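Local coordinates for CBS domain protein (Streptococcus pneumoniae serotype 4, PDB 7LZG) that is of unknown function but carries paired CBS domains, a module that in many related proteins senses adenosine nucleotides or similar ligands, at residues E10-L21 / D102-H110; P52-T63 / F117-F127. One frame throughout, in Å; residues are numbered along the deposited sequence.

Contact 1: E10-L21 / D102-H110; sequences ETFLLGQEETFL and DFTITEVLH
L14 N donates to E10 O at 2.8 Å, an ordinary helical bond, and both residues it joins lean on I105 of the other segment. The side chain of I105 is a knob in a hole formed by E10, L13, L14 and E17. Its CD1 is 3.6 Å from L14 CD2. The CG2 branch meets E10 CG at 3.8 Å, and the E10 and I105 side chains run alongside one another, pointing opposite ways. E10 has CG anti to its own backbone N (chi1 -178°) and is extended beyond it. The aliphatic part therefore runs along I105 and the carboxylate arrives beside T106 CG2. Deeper in, L13 CD2 rests on L109 CD1 at 4.1 Å.

E17 and F103 reach toward each other. The E17 chain bends at chi2, and OE1 lies at the edge of the F103 ring, 3.3 Å from CZ. Carboxylate and ring planes are 34° apart. An acidic group at a ring edge is consistent with a mild electrostatic attraction. L21 CD2 is at the same ring edge, 3.9 Å from F103 CZ. F103 CE1 in turn meets the edge of the F20 ring, 4.1 Å from F20 CE1. T104, just after F103, is the N-cap of helix 105-111.

The short axes of helix 10-14 and helix 105-110 are 11.3 Å apart and nearly perpendicular, at 84°. The packing joins the N-terminal helices to the second CBS domain. Helix 133-140 covers L13, F20 and L109 through V140 and I136. I131 of strand 127-132 lies against F20, L21 and V108. L144 of the second subunit packs on E10 and I105, so the contact borders the dimer interface.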
loop_
_atom_site.group_PDB
_atom_site.type_symbol
_atom_site.label_atom_id
_atom_site.label_comp_id
_atom_site.label_asym_id
_atom_site.label_seq_id
_atom_site.Cartn_x
_atom_site.Cartn_y
_atom_site.Cartn_z
ATOM N N GLU B 10 -12.643 18.966 -5.493
ATOM C CA GLU B 10 -11.843 19.341 -4.332
ATOM C C GLU B 10 -12.730 19.738 -3.157
ATOM O O GLU B 10 -12.412 19.428 -2.003
ATOM C CB GLU B 10 -10.885 20.475 -4.691
ATOM C CG GLU B 10 -9.982 20.897 -3.545
ATOM C CD GLU B 10 -8.924 21.894 -3.968
ATOM O OE1 GLU B 10 -8.924 22.300 -5.149
ATOM O OE2 GLU B 10 -8.089 22.267 -3.116
ATOM N N THR B 11 -13.843 20.424 -3.431
ATOM C CA THR B 11 -14.794 20.745 -2.370
ATOM C C THR B 11 -15.301 19.481 -1.693
ATOM O O THR B 11 -15.454 19.441 -0.466
ATOM C CB THR B 11 -15.968 21.546 -2.934
ATOM O OG1 THR B 11 -15.475 22.687 -3.645
ATOM C CG2 THR B 11 -16.880 22.015 -1.811
ATOM N N PHE B 12 -15.564 18.433 -2.478
ATOM C CA PHE B 12 -16.010 17.170 -1.902
ATOM C C PHE B 12 -14.929 16.558 -1.020
ATOM O O PHE B 12 -15.189 16.184 0.130
ATOM C CB PHE B 12 -16.415 16.203 -3.015
ATOM C CG PHE B 12 -16.562 14.784 -2.555
ATOM C CD1 PHE B 12 -17.680 14.386 -1.842
ATOM C CD2 PHE B 12 -15.578 13.848 -2.829
ATOM C CE1 PHE B 12 -17.815 13.080 -1.411
ATOM C CE2 PHE B 12 -15.707 12.542 -2.401
ATOM C CZ PHE B 12 -16.827 12.157 -1.691
ATOM N N LEU B 13 -13.704 16.450 -1.544
ATOM C CA LEU B 13 -12.611 15.872 -0.767
ATOM C C LEU B 13 -12.305 16.700 0.474
ATOM O O LEU B 13 -11.932 16.144 1.514
ATOM C CB LEU B 13 -11.361 15.734 -1.637
ATOM C CG LEU B 13 -10.941 14.307 -2.001
ATOM C CD1 LEU B 13 -12.036 13.602 -2.781
ATOM C CD2 LEU B 13 -9.641 14.317 -2.789
ATOM N N LEU B 14 -12.450 18.026 0.387
ATOM C CA LEU B 14 -12.278 18.864 1.570
ATOM C C LEU B 14 -13.286 18.512 2.655
ATOM O O LEU B 14 -13.020 18.724 3.844
ATOM C CB LEU B 14 -12.398 20.339 1.191
ATOM C CG LEU B 14 -11.183 20.988 0.528
ATOM C CD1 LEU B 14 -11.612 22.172 -0.318
ATOM C CD2 LEU B 14 -10.184 21.425 1.583
ATOM N N GLY B 15 -14.442 17.980 2.270
ATOM C CA GLY B 15 -15.413 17.472 3.210
ATOM C C GLY B 15 -15.146 16.071 3.709
ATOM O O GLY B 15 -15.982 15.505 4.416
ATOM N N GLN B 16 -13.997 15.489 3.359
ATOM C CA GLN B 16 -13.638 14.141 3.783
ATOM C C GLN B 16 -12.406 14.134 4.682
ATOM O O GLN B 16 -11.736 13.103 4.796
ATOM C CB GLN B 16 -13.406 13.243 2.566
ATOM C CG GLN B 16 -14.624 13.074 1.676
ATOM C CD GLN B 16 -15.699 12.217 2.312
ATOM O OE1 GLN B 16 -15.435 11.098 2.756
ATOM N NE2 GLN B 16 -16.920 12.736 2.361
ATOM N N GLU B 17 -12.100 15.265 5.325
ATOM C CA GLU B 17 -10.889 15.368 6.134
ATOM C C GLU B 17 -10.846 14.302 7.222
ATOM O O GLU B 17 -9.782 13.745 7.514
ATOM C CB GLU B 17 -10.791 16.765 6.750
ATOM C CG GLU B 17 -10.458 17.867 5.757
ATOM C CD GLU B 17 -8.973 18.161 5.693
ATOM O OE1 GLU B 17 -8.219 17.596 6.513
ATOM O OE2 GLU B 17 -8.559 18.963 4.829
ATOM N N GLU B 18 -11.992 13.996 7.823
ATOM C CA GLU B 18 -12.065 13.012 8.896
ATOM C C GLU B 18 -12.004 11.574 8.393
ATOM O O GLU B 18 -12.262 10.650 9.171
ATOM C CB GLU B 18 -13.342 13.227 9.712
ATOM C CG GLU B 18 -13.388 14.567 10.429
ATOM C CD GLU B 18 -14.764 14.892 10.974
ATOM O OE1 GLU B 18 -15.759 14.372 10.427
ATOM O OE2 GLU B 18 -14.851 15.666 11.950
ATOM N N THR B 19 -11.671 11.365 7.121
ATOM C CA THR B 19 -11.531 10.030 6.552
ATOM C C THR B 19 -10.109 9.736 6.105
ATOM O O THR B 19 -9.522 8.736 6.539
ATOM C CB THR B 19 -12.497 9.853 5.368
ATOM O OG1 THR B 19 -13.850 9.924 5.836
ATOM C CG2 THR B 19 -12.269 8.509 4.689
ATOM N N PHE B 20 -9.530 10.581 5.248
ATOM C CA PHE B 20 -8.173 10.337 4.778
ATOM C C PHE B 20 -7.114 10.782 5.776
ATOM O O PHE B 20 -5.977 10.301 5.705
ATOM C CB PHE B 20 -7.939 11.016 3.423
ATOM C CG PHE B 20 -8.218 12.498 3.410
ATOM C CD1 PHE B 20 -7.298 13.401 3.922
ATOM C CD2 PHE B 20 -9.383 12.989 2.845
ATOM C CE1 PHE B 20 -7.548 14.759 3.897
ATOM C CE2 PHE B 20 -9.636 14.350 2.816
ATOM C CZ PHE B 20 -8.717 15.235 3.342
ATOM N N LEU B 21 -7.454 11.679 6.698
ATOM C CA LEU B 21 -6.520 12.159 7.711
ATOM C C LEU B 21 -6.802 11.423 9.015
ATOM O O LEU B 21 -7.825 11.665 9.664
ATOM C CB LEU B 21 -6.640 13.669 7.898
ATOM C CG LEU B 21 -5.715 14.283 8.950
ATOM C CD1 LEU B 21 -4.262 14.032 8.588
ATOM C CD2 LEU B 21 -5.984 15.771 9.096
ATOM N N ASP B 102 -1.295 22.474 7.570
ATOM C CA ASP B 102 -1.854 23.436 6.620
ATOM C C ASP B 102 -1.620 22.962 5.186
ATOM O O ASP B 102 -1.025 23.649 4.354
ATOM C CB ASP B 102 -1.247 24.817 6.855
ATOM C CG ASP B 102 -1.339 25.254 8.302
ATOM O OD1 ASP B 102 -2.369 24.965 8.947
ATOM O OD2 ASP B 102 -0.378 25.884 8.797
ATOM N N PHE B 103 -2.101 21.755 4.908
ATOM C CA PHE B 103 -1.930 21.134 3.604
ATOM C C PHE B 103 -3.111 21.449 2.696
ATOM O O PHE B 103 -4.242 21.632 3.154
ATOM C CB PHE B 103 -1.780 19.618 3.747
ATOM C CG PHE B 103 -2.908 18.966 4.502
ATOM C CD1 PHE B 103 -4.051 18.543 3.844
ATOM C CD2 PHE B 103 -2.823 18.778 5.871
ATOM C CE1 PHE B 103 -5.088 17.948 4.537
ATOM C CE2 PHE B 103 -3.856 18.183 6.569
ATOM C CZ PHE B 103 -4.990 17.766 5.900
ATOM N N THR B 104 -2.837 21.507 1.398
ATOM C CA THR B 104 -3.877 21.633 0.391
ATOM C C THR B 104 -4.139 20.271 -0.242
ATOM O O THR B 104 -3.265 19.401 -0.269
ATOM C CB THR B 104 -3.489 22.648 -0.689
ATOM O OG1 THR B 104 -2.365 22.159 -1.431
ATOM C CG2 THR B 104 -3.129 23.985 -0.057
ATOM N N ILE B 105 -5.365 20.088 -0.739
ATOM C CA ILE B 105 -5.729 18.815 -1.355
ATOM C C ILE B 105 -4.875 18.559 -2.591
ATOM O O ILE B 105 -4.472 17.421 -2.862
ATOM C CB ILE B 105 -7.237 18.789 -1.679
ATOM C CG1 ILE B 105 -8.019 18.093 -0.561
ATOM C CG2 ILE B 105 -7.505 18.089 -3.001
ATOM C CD1 ILE B 105 -7.894 18.753 0.792
ATOM N N THR B 106 -4.560 19.617 -3.344
ATOM C CA THR B 106 -3.792 19.451 -4.574
ATOM C C THR B 106 -2.375 18.957 -4.297
ATOM O O THR B 106 -1.807 18.226 -5.117
ATOM C CB THR B 106 -3.753 20.766 -5.351
ATOM O OG1 THR B 106 -2.891 21.695 -4.683
ATOM C CG2 THR B 106 -5.149 21.365 -5.450
ATOM N N GLU B 107 -1.791 19.338 -3.159
ATOM C CA GLU B 107 -0.442 18.901 -2.824
ATOM C C GLU B 107 -0.415 17.587 -2.055
ATOM O O GLU B 107 0.632 16.931 -2.018
ATOM C CB GLU B 107 0.293 19.980 -2.016
ATOM C CG GLU B 107 -0.029 20.004 -0.528
ATOM C CD GLU B 107 0.824 21.003 0.236
ATOM O OE1 GLU B 107 1.528 21.807 -0.413
ATOM O OE2 GLU B 107 0.795 20.985 1.485
ATOM N N VAL B 108 -1.530 17.188 -1.443
ATOM C CA VAL B 108 -1.599 15.867 -0.823
ATOM C C VAL B 108 -1.601 14.784 -1.895
ATOM O O VAL B 108 -0.819 13.828 -1.836
ATOM C CB VAL B 108 -2.833 15.766 0.091
ATOM C CG1 VAL B 108 -3.153 14.311 0.395
ATOM C CG2 VAL B 108 -2.593 16.536 1.377
ATOM N N LEU B 109 -2.477 14.923 -2.893
ATOM C CA LEU B 109 -2.450 14.014 -4.033
ATOM C C LEU B 109 -1.126 14.099 -4.777
ATOM O O LEU B 109 -0.645 13.091 -5.306
ATOM C CB LEU B 109 -3.606 14.319 -4.984
ATOM C CG LEU B 109 -4.978 13.707 -4.693
ATOM C CD1 LEU B 109 -5.546 14.207 -3.378
ATOM C CD2 LEU B 109 -5.927 14.019 -5.835
ATOM N N HIS B 110 -0.529 15.291 -4.833
ATOM C CA HIS B 110 0.775 15.439 -5.468
ATOM C C HIS B 110 1.837 14.626 -4.737
ATOM O O HIS B 110 2.709 14.020 -5.369
ATOM C CB HIS B 110 1.164 16.917 -5.522
ATOM C CG HIS B 110 2.572 17.159 -5.970
ATOM N ND1 HIS B 110 3.029 16.803 -7.221
ATOM C CD2 HIS B 110 3.624 17.729 -5.333
ATOM C CE1 HIS B 110 4.302 17.140 -7.335
ATOM N NE2 HIS B 110 4.687 17.703 -6.203
#

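Contact 2: P52-T63 / F117-F127; sequences PVVTDEKQFVGT and FLPVVDAEGIF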
loop_
_atom_site.group_PDB
_atom_site.type_symbol
_atom_site.label_atom_id
_atom_site.label_comp_id
_atom_site.label_asym_id
_atom_site.label_seq_id
_atom_site.Cartn_x
_atom_site.Cartn_y
_atom_site.Cartn_z
ATOM N N PRO B 52 4.913 5.074 11.399
ATOM C CA PRO B 52 5.814 6.193 11.683
ATOM C C PRO B 52 6.692 5.900 12.889
ATOM O O PRO B 52 6.367 5.079 13.750
ATOM C CB PRO B 52 4.857 7.356 11.961
ATOM C CG PRO B 52 3.619 6.694 12.463
ATOM C CD PRO B 52 3.512 5.390 11.728
ATOM N N VAL B 53 7.831 6.587 12.933
ATOM C CA VAL B 53 8.797 6.453 14.017
ATOM C C VAL B 53 8.957 7.810 14.681
ATOM O O VAL B 53 9.208 8.815 14.005
ATOM C CB VAL B 53 10.154 5.928 13.513
ATOM C CG1 VAL B 53 11.177 5.947 14.635
ATOM C CG2 VAL B 53 10.002 4.524 12.955
ATOM N N VAL B 54 8.809 7.837 16.005
ATOM C CA VAL B 54 8.912 9.060 16.786
ATOM C C VAL B 54 9.892 8.831 17.930
ATOM O O VAL B 54 10.259 7.700 18.252
ATOM C CB VAL B 54 7.543 9.525 17.326
ATOM C CG1 VAL B 54 6.598 9.835 16.177
ATOM C CG2 VAL B 54 6.949 8.465 18.238
ATOM N N THR B 55 10.320 9.932 18.540
ATOM C CA THR B 55 11.196 9.878 19.702
ATOM C C THR B 55 10.348 9.698 20.960
ATOM O O THR B 55 9.134 9.485 20.896
ATOM C CB THR B 55 12.054 11.138 19.782
ATOM O OG1 THR B 55 11.228 12.257 20.126
ATOM C CG2 THR B 55 12.725 11.413 18.448
ATOM N N ASP B 56 10.981 9.789 22.132
ATOM C CA ASP B 56 10.226 9.756 23.379
ATOM C C ASP B 56 9.425 11.034 23.596
ATOM O O ASP B 56 8.508 11.043 24.423
ATOM C CB ASP B 56 11.165 9.514 24.563
ATOM C CG ASP B 56 12.272 10.545 24.650
ATOM O OD1 ASP B 56 12.697 11.056 23.592
ATOM O OD2 ASP B 56 12.717 10.844 25.777
ATOM N N GLU B 57 9.749 12.107 22.872
ATOM C CA GLU B 57 8.997 13.356 22.916
ATOM C C GLU B 57 8.205 13.581 21.628
ATOM O O GLU B 57 7.995 14.722 21.211
ATOM C CB GLU B 57 9.928 14.536 23.197
ATOM C CG GLU B 57 11.098 14.670 22.233
ATOM C CD GLU B 57 12.028 15.814 22.599
ATOM O OE1 GLU B 57 11.830 16.424 23.671
ATOM O OE2 GLU B 57 12.956 16.103 21.814
ATOM N N LYS B 58 7.773 12.492 20.992
ATOM C CA LYS B 58 6.909 12.471 19.813
ATOM C C LYS B 58 7.507 13.181 18.603
ATOM O O LYS B 58 6.778 13.479 17.651
ATOM C CB LYS B 58 5.526 13.057 20.123
ATOM C CG LYS B 58 4.751 12.308 21.192
ATOM C CD LYS B 58 3.385 12.938 21.410
ATOM C CE LYS B 58 2.549 12.140 22.392
ATOM N NZ LYS B 58 1.186 12.719 22.540
ATOM N N GLN B 59 8.811 13.454 18.604
ATOM C CA GLN B 59 9.444 14.068 17.441
ATOM C C GLN B 59 9.471 13.077 16.285
ATOM O O GLN B 59 10.036 11.986 16.407
ATOM C CB GLN B 59 10.857 14.528 17.787
ATOM C CG GLN B 59 10.917 15.839 18.554
ATOM C CD GLN B 59 10.765 17.049 17.653
ATOM O OE1 GLN B 59 11.045 16.985 16.455
ATOM N NE2 GLN B 59 10.321 18.161 18.226
ATOM N N PHE B 60 8.861 13.453 15.164
ATOM C CA PHE B 60 8.773 12.561 14.014
ATOM C C PHE B 60 10.161 12.288 13.449
ATOM O O PHE B 60 10.860 13.213 13.020
ATOM C CB PHE B 60 7.869 13.165 12.942
ATOM C CG PHE B 60 7.828 12.368 11.669
ATOM C CD1 PHE B 60 7.051 11.226 11.576
ATOM C CD2 PHE B 60 8.566 12.761 10.564
ATOM C CE1 PHE B 60 7.011 10.490 10.408
ATOM C CE2 PHE B 60 8.531 12.029 9.392
ATOM C CZ PHE B 60 7.751 10.893 9.313
ATOM N N VAL B 61 10.557 11.019 13.446
ATOM C CA VAL B 61 11.832 10.613 12.865
ATOM C C VAL B 61 11.660 10.171 11.420
ATOM O O VAL B 61 12.382 10.621 10.527
ATOM C CB VAL B 61 12.467 9.496 13.720
ATOM C CG1 VAL B 61 13.855 9.151 13.200
ATOM C CG2 VAL B 61 12.519 9.909 15.178
ATOM N N GLY B 62 10.700 9.288 11.175
ATOM C CA GLY B 62 10.461 8.789 9.838
ATOM C C GLY B 62 9.483 7.634 9.878
ATOM O O GLY B 62 8.815 7.393 10.886
ATOM N N THR B 63 9.409 6.927 8.756
ATOM C CA THR B 63 8.587 5.734 8.632
ATOM C C THR B 63 9.481 4.514 8.474
ATOM O O THR B 63 10.612 4.612 7.993
ATOM C CB THR B 63 7.634 5.834 7.439
ATOM O OG1 THR B 63 8.393 5.969 6.231
ATOM C CG2 THR B 63 6.716 7.036 7.592
ATOM N N PHE B 117 2.421 6.829 1.636
ATOM C CA PHE B 117 2.342 7.112 3.064
ATOM C C PHE B 117 2.780 8.549 3.286
ATOM O O PHE B 117 3.936 8.894 3.021
ATOM C CB PHE B 117 3.224 6.143 3.857
ATOM C CG PHE B 117 2.794 5.950 5.280
ATOM C CD1 PHE B 117 1.801 5.039 5.601
ATOM C CD2 PHE B 117 3.395 6.668 6.300
ATOM C CE1 PHE B 117 1.407 4.854 6.914
ATOM C CE2 PHE B 117 3.009 6.486 7.614
ATOM C CZ PHE B 117 2.012 5.579 7.922
ATOM N N LEU B 118 1.862 9.387 3.760
ATOM C CA LEU B 118 2.116 10.820 3.908
ATOM C C LEU B 118 1.889 11.250 5.350
ATOM O O LEU B 118 0.734 11.442 5.770
ATOM C CB LEU B 118 1.225 11.621 2.961
ATOM C CG LEU B 118 1.512 13.118 2.873
ATOM C CD1 LEU B 118 2.938 13.351 2.412
ATOM C CD2 LEU B 118 0.525 13.787 1.933
ATOM N N PRO B 119 2.944 11.415 6.141
ATOM C CA PRO B 119 2.772 11.866 7.525
ATOM C C PRO B 119 2.446 13.351 7.591
ATOM O O PRO B 119 2.673 14.115 6.651
ATOM C CB PRO B 119 4.136 11.577 8.169
ATOM C CG PRO B 119 4.870 10.698 7.184
ATOM C CD PRO B 119 4.344 11.079 5.845
ATOM N N VAL B 120 1.903 13.752 8.737
ATOM C CA VAL B 120 1.568 15.146 9.008
ATOM C C VAL B 120 2.409 15.596 10.194
ATOM O O VAL B 120 2.208 15.127 11.322
ATOM C CB VAL B 120 0.071 15.340 9.283
ATOM C CG1 VAL B 120 -0.220 16.799 9.610
ATOM C CG2 VAL B 120 -0.745 14.883 8.086
ATOM N N VAL B 121 3.350 16.501 9.941
ATOM C CA VAL B 121 4.254 17.021 10.958
ATOM C C VAL B 121 4.096 18.533 11.008
ATOM O O VAL B 121 4.149 19.201 9.970
ATOM C CB VAL B 121 5.718 16.639 10.671
ATOM C CG1 VAL B 121 6.602 17.014 11.844
ATOM C CG2 VAL B 121 5.833 15.155 10.359
ATOM N N ASP B 122 3.906 19.069 12.212
ATOM C CA ASP B 122 3.779 20.508 12.378
ATOM C C ASP B 122 5.144 21.178 12.215
ATOM O O ASP B 122 6.172 20.527 12.007
ATOM C CB ASP B 122 3.152 20.832 13.735
ATOM C CG ASP B 122 3.844 20.126 14.887
ATOM O OD1 ASP B 122 4.871 19.453 14.653
ATOM O OD2 ASP B 122 3.356 20.242 16.031
ATOM N N ALA B 123 5.148 22.511 12.308
ATOM C CA ALA B 123 6.388 23.262 12.148
ATOM C C ALA B 123 7.391 22.963 13.252
ATOM O O ALA B 123 8.596 23.135 13.044
ATOM C CB ALA B 123 6.091 24.763 12.103
ATOM N N GLU B 124 6.924 22.517 14.420
ATOM C CA GLU B 124 7.840 22.193 15.508
ATOM C C GLU B 124 8.589 20.895 15.227
ATOM O O GLU B 124 9.815 20.830 15.369
ATOM C CB GLU B 124 7.074 22.101 16.828
ATOM C CG GLU B 124 7.946 21.747 18.022
ATOM C CD GLU B 124 7.175 21.734 19.325
ATOM O OE1 GLU B 124 5.938 21.904 19.285
ATOM O OE2 GLU B 124 7.807 21.557 20.389
ATOM N N GLY B 125 7.866 19.851 14.826
ATOM C CA GLY B 125 8.486 18.575 14.526
ATOM C C GLY B 125 7.764 17.402 15.151
ATOM O O GLY B 125 8.254 16.269 15.113
ATOM N N ILE B 126 6.597 17.660 15.728
ATOM C CA ILE B 126 5.802 16.632 16.390
ATOM C C ILE B 126 4.926 15.935 15.358
ATOM O O ILE B 126 4.346 16.576 14.474
ATOM C CB ILE B 126 4.959 17.240 17.532
ATOM C CG1 ILE B 126 5.709 17.149 18.865
ATOM C CG2 ILE B 126 3.603 16.559 17.647
ATOM C CD1 ILE B 126 6.983 17.965 18.926
ATOM N N PHE B 127 4.841 14.611 15.464
ATOM C CA PHE B 127 4.023 13.818 14.558
ATOM C C PHE B 127 2.556 13.892 14.973
ATOM O O PHE B 127 2.217 13.644 16.134
ATOM C CB PHE B 127 4.507 12.369 14.547
ATOM C CG PHE B 127 3.595 11.432 13.819
ATOM C CD1 PHE B 127 3.550 11.424 12.438
ATOM C CD2 PHE B 127 2.786 10.553 14.519
ATOM C CE1 PHE B 127 2.712 10.561 11.766
ATOM C CE2 PHE B 127 1.946 9.686 13.853
ATOM C CZ PHE B 127 1.908 9.692 12.474
#
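The rings of F60 and F127 lie almost parallel, 21° apart, but are slid so far that they barely overlap. Their centroids are 5.8 Å apart, and CD1 of F60 is 3.6 Å from CD1 of F127. P52 covers one face of F127 in a CH-pi contact, with CB 4.0 Å from the ring centroid. P119 CB sits in the plane at the F127 edge. F60 points across to the other strand. Its side chain crosses those of P119 and V121 at about a right angle, and ring atoms touch P119 CG and V121 CG2. T63 and F117 lie alongside each other, oppositely directed, CG2 of T63 being 3.6 Å from CD2 of F117.

Two nearly straight backbone bonds flank the Q59–I126 bridge: F127 N to K58 O (3.1 Å) and F60 N to G125 O (2.9 Å). The turns behind it are fixed by side chains. T55 OG1 accepts from E57 N and Q59 N, an ST turn. D122 OD1 accepts from G125 N and I126 N, an Asx motif.

The contact packs the sheet of the first CBS domain against that of the second. A24 and L27 adjoin F127, I130 of strand 127-132 touches F117, and K111 of helix 105-111 backs L118.

From the N terminus the chain passes 10-21, 52-63, 102-110 and 117-127 in turn. Contact 1 closes a loop of 80 residues by bringing 102-110 back to the N-terminal helices. Contact 2 closes one of 53 residues between the two CBS domains. The segments alternate, so the two loops cross, and neither contains the other. Their centres are 20 Å apart, yet they meet directly: L21 packs on V120, and V108 on L118. Helix 105-111 is followed, after a short connection, by strand 117-121, which carries one contact into the next. Together they tie the N-terminal helices to the second CBS domain, and that domain to the first.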